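Local atomic coordinates of hyaluronidase (Thermobaculum terrenum, PDB entry 5DIY), a protein that probably acts as a family GH84 hexosaminidase, an O-GlcNAc hydrolase that removes N-acetylglucosamine from modified proteins. Residues G8-F13 / Y255-A260. Residues are numbered along the deposited sequence; the frame is centred on the assembly and turned at random.
Sequences GIIEGF and YANPMA. With NAG (2-acetamido-2-deoxy-beta-D-glucopyranose), chain E.
The seam of a TIM barrel, where first strand 6-11 meets eighth strand 251-256 in parallel, joins Gly8-Phe13 to Tyr255-Ala260 and runs at its C-terminal end into the N-acetylglucosamine site. Two backbone hydrogen bonds set the register, Ala256 N to Gly8 O (3.0 Å) and Ile10 N to Ala256 O (3.0 Å). Gly8 lies beside the Tyr255 ring, whose CD2 is 3.8 Å from Gly8 CA; a CB on Gly8 would run into that ring. On the same side of the seam, Ile10 CG2 packs against Tyr255 CB.

Beyond the strands, Asn257 takes over. Its chi1 of -162° swings the amide away from the backbone N, and Asn257 OD1 accepts a hydrogen bond from Gly12 N (3.1 Å), the donor standing above the amide's carbonyl plane. This holds Gly12, at the end of the inverse gamma turn centred on Glu11; Gly12 O receives the short bond from NAG O3 (2.6 Å), while Asn257 ND2 lies 3.1 Å from NAG O4. Phe13 presents its ring edge to Asn257 OD1, the ring and amide planes only 14° apart; Ala260 CA sits over one ring face, offset toward the rim, and Ala260 CB lies 3.8 Å from Phe13 CE1. An alanine in place of Phe13 would probably open a gap beside Ala260 and leave the Asn257 amide less confined next to the sugar.

The Ile9 and Pro258 side chains cross at about a right angle, CG2 of the first against CG of the second, on the side covered by helix 262-277 through Leu269 and Ser265. Ile10 and Tyr255 face the barrel interior, against Ile39 of strand 37-40 and Trp221 and Thr219 of strand 218-222.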
loop_
_atom_site.group_PDB
_atom_site.type_symbol
_atom_site.label_atom_id
_atom_site.label_comp_id
_atom_site.label_asym_id
_atom_site.label_seq_id
_atom_site.Cartn_x
_atom_site.Cartn_y
_atom_site.Cartn_z
ATOM N N GLY C 8 -11.130 -4.512 -10.506
ATOM C CA GLY C 8 -9.891 -5.239 -10.745
ATOM C C GLY C 8 -8.767 -5.205 -9.733
ATOM O O GLY C 8 -8.769 -4.422 -8.781
ATOM N N ILE C 9 -7.812 -6.099 -9.961
ATOM C CA ILE C 9 -6.523 -6.081 -9.300
ATOM C C ILE C 9 -5.478 -5.862 -10.379
ATOM O O ILE C 9 -5.494 -6.545 -11.400
ATOM C CB ILE C 9 -6.240 -7.407 -8.556
ATOM C CG1 ILE C 9 -7.186 -7.532 -7.354
ATOM C CG2 ILE C 9 -4.781 -7.463 -8.103
ATOM C CD1 ILE C 9 -7.155 -8.875 -6.660
ATOM N N ILE C 10 -4.574 -4.914 -10.145
ATOM C CA ILE C 10 -3.390 -4.751 -10.996
ATOM C C ILE C 10 -2.167 -5.215 -10.209
ATOM O O ILE C 10 -1.806 -4.613 -9.202
ATOM C CB ILE C 10 -3.201 -3.302 -11.544
ATOM C CG1 ILE C 10 -1.872 -3.189 -12.314
ATOM C CG2 ILE C 10 -3.262 -2.233 -10.445
ATOM C CD1 ILE C 10 -1.826 -2.033 -13.289
ATOM N N GLU C 11 -1.532 -6.295 -10.658
ATOM C CA GLU C 11 -0.238 -6.673 -10.099
ATOM C C GLU C 11 0.793 -5.759 -10.754
ATOM O O GLU C 11 1.420 -6.136 -11.734
ATOM C CB GLU C 11 0.081 -8.156 -10.327
ATOM C CG GLU C 11 1.379 -8.572 -9.637
ATOM C CD GLU C 11 1.724 -10.045 -9.774
ATOM O OE1 GLU C 11 0.865 -10.864 -10.172
ATOM O OE2 GLU C 11 2.892 -10.388 -9.475
ATOM N N GLY C 12 0.929 -4.550 -10.205
ATOM C CA GLY C 12 1.758 -3.482 -10.782
ATOM C C GLY C 12 2.775 -2.876 -9.829
ATOM O O GLY C 12 3.260 -1.765 -10.047
ATOM N N PHE C 13 3.127 -3.625 -8.790
ATOM C CA PHE C 13 4.003 -3.124 -7.728
ATOM C C PHE C 13 5.464 -3.441 -8.032
ATOM O O PHE C 13 5.756 -4.246 -8.914
ATOM C CB PHE C 13 3.584 -3.682 -6.355
ATOM C CG PHE C 13 3.437 -5.182 -6.314
ATOM C CD1 PHE C 13 4.555 -6.007 -6.297
ATOM C CD2 PHE C 13 2.178 -5.768 -6.314
ATOM C CE1 PHE C 13 4.419 -7.383 -6.284
ATOM C CE2 PHE C 13 2.036 -7.144 -6.297
ATOM C CZ PHE C 13 3.156 -7.951 -6.283
ATOM N N TYR C 255 -8.689 -0.419 -10.637
ATOM C CA TYR C 255 -7.762 -1.510 -10.342
ATOM C C TYR C 255 -6.947 -1.174 -9.084
ATOM O O TYR C 255 -6.303 -0.123 -9.024
ATOM C CB TYR C 255 -6.810 -1.740 -11.516
ATOM C CG TYR C 255 -7.453 -2.322 -12.753
ATOM C CD1 TYR C 255 -8.189 -1.517 -13.623
ATOM C CD2 TYR C 255 -7.306 -3.675 -13.069
ATOM C CE1 TYR C 255 -8.770 -2.041 -14.768
ATOM C CE2 TYR C 255 -7.883 -4.212 -14.211
ATOM C CZ TYR C 255 -8.611 -3.392 -15.062
ATOM O OH TYR C 255 -9.181 -3.915 -16.195
ATOM N N ALA C 256 -6.970 -2.072 -8.100
ATOM C CA ALA C 256 -6.189 -1.906 -6.874
ATOM C C ALA C 256 -4.812 -2.523 -7.055
ATOM O O ALA C 256 -4.710 -3.691 -7.432
ATOM C CB ALA C 256 -6.900 -2.558 -5.700
ATOM N N ASN C 257 -3.761 -1.743 -6.807
ATOM C CA ASN C 257 -2.403 -2.282 -6.733
ATOM C C ASN C 257 -2.149 -2.834 -5.313
ATOM O O ASN C 257 -2.073 -2.055 -4.354
ATOM C CB ASN C 257 -1.361 -1.211 -7.101
ATOM C CG ASN C 257 0.000 -1.801 -7.454
ATOM O OD1 ASN C 257 0.154 -3.012 -7.597
ATOM N ND2 ASN C 257 0.994 -0.947 -7.597
ATOM N N PRO C 258 -2.026 -4.171 -5.170
ATOM C CA PRO C 258 -1.915 -4.774 -3.842
ATOM C C PRO C 258 -0.487 -4.877 -3.317
ATOM O O PRO C 258 0.459 -4.427 -3.963
ATOM C CB PRO C 258 -2.508 -6.167 -4.063
ATOM C CG PRO C 258 -2.148 -6.488 -5.475
ATOM C CD PRO C 258 -1.978 -5.204 -6.221
ATOM N N MET C 259 -0.338 -5.466 -2.136
ATOM C CA MET C 259 0.983 -5.710 -1.562
ATOM C C MET C 259 1.629 -6.917 -2.228
ATOM O O MET C 259 0.935 -7.811 -2.733
ATOM C CB MET C 259 0.881 -5.956 -0.052
ATOM C CG MET C 259 0.284 -4.795 0.731
ATOM S SD MET C 259 0.308 -5.063 2.513
ATOM C CE MET C 259 -1.145 -6.084 2.701
ATOM N N ALA C 260 2.956 -6.956 -2.197
ATOM C CA ALA C 260 3.701 -8.175 -2.558
ATOM C C ALA C 260 3.392 -9.368 -1.616
ATOM O O ALA C 260 3.791 -10.492 -1.907
ATOM C CB ALA C 260 5.193 -7.893 -2.590
HETATM C C1 NAG E . 4.313 4.156 -8.745
HETATM C C2 NAG E . 4.129 3.011 -9.761
HETATM C C3 NAG E . 3.685 1.684 -9.140
HETATM C C4 NAG E . 4.108 1.609 -7.683
HETATM C C5 NAG E . 3.409 2.724 -6.921
HETATM C C6 NAG E . 3.775 2.752 -5.428
HETATM C C7 NAG E . 1.982 3.785 -10.718
HETATM C C8 NAG E . 1.277 4.130 -12.000
HETATM N N2 NAG E . 3.253 3.406 -10.859
HETATM O O3 NAG E . 4.260 0.606 -9.887
HETATM O O4 NAG E . 3.708 0.362 -7.115
HETATM O O5 NAG E . 3.606 4.014 -7.508
HETATM O O6 NAG E . 5.189 2.801 -5.223
HETATM O O7 NAG E . 1.420 3.861 -9.633
#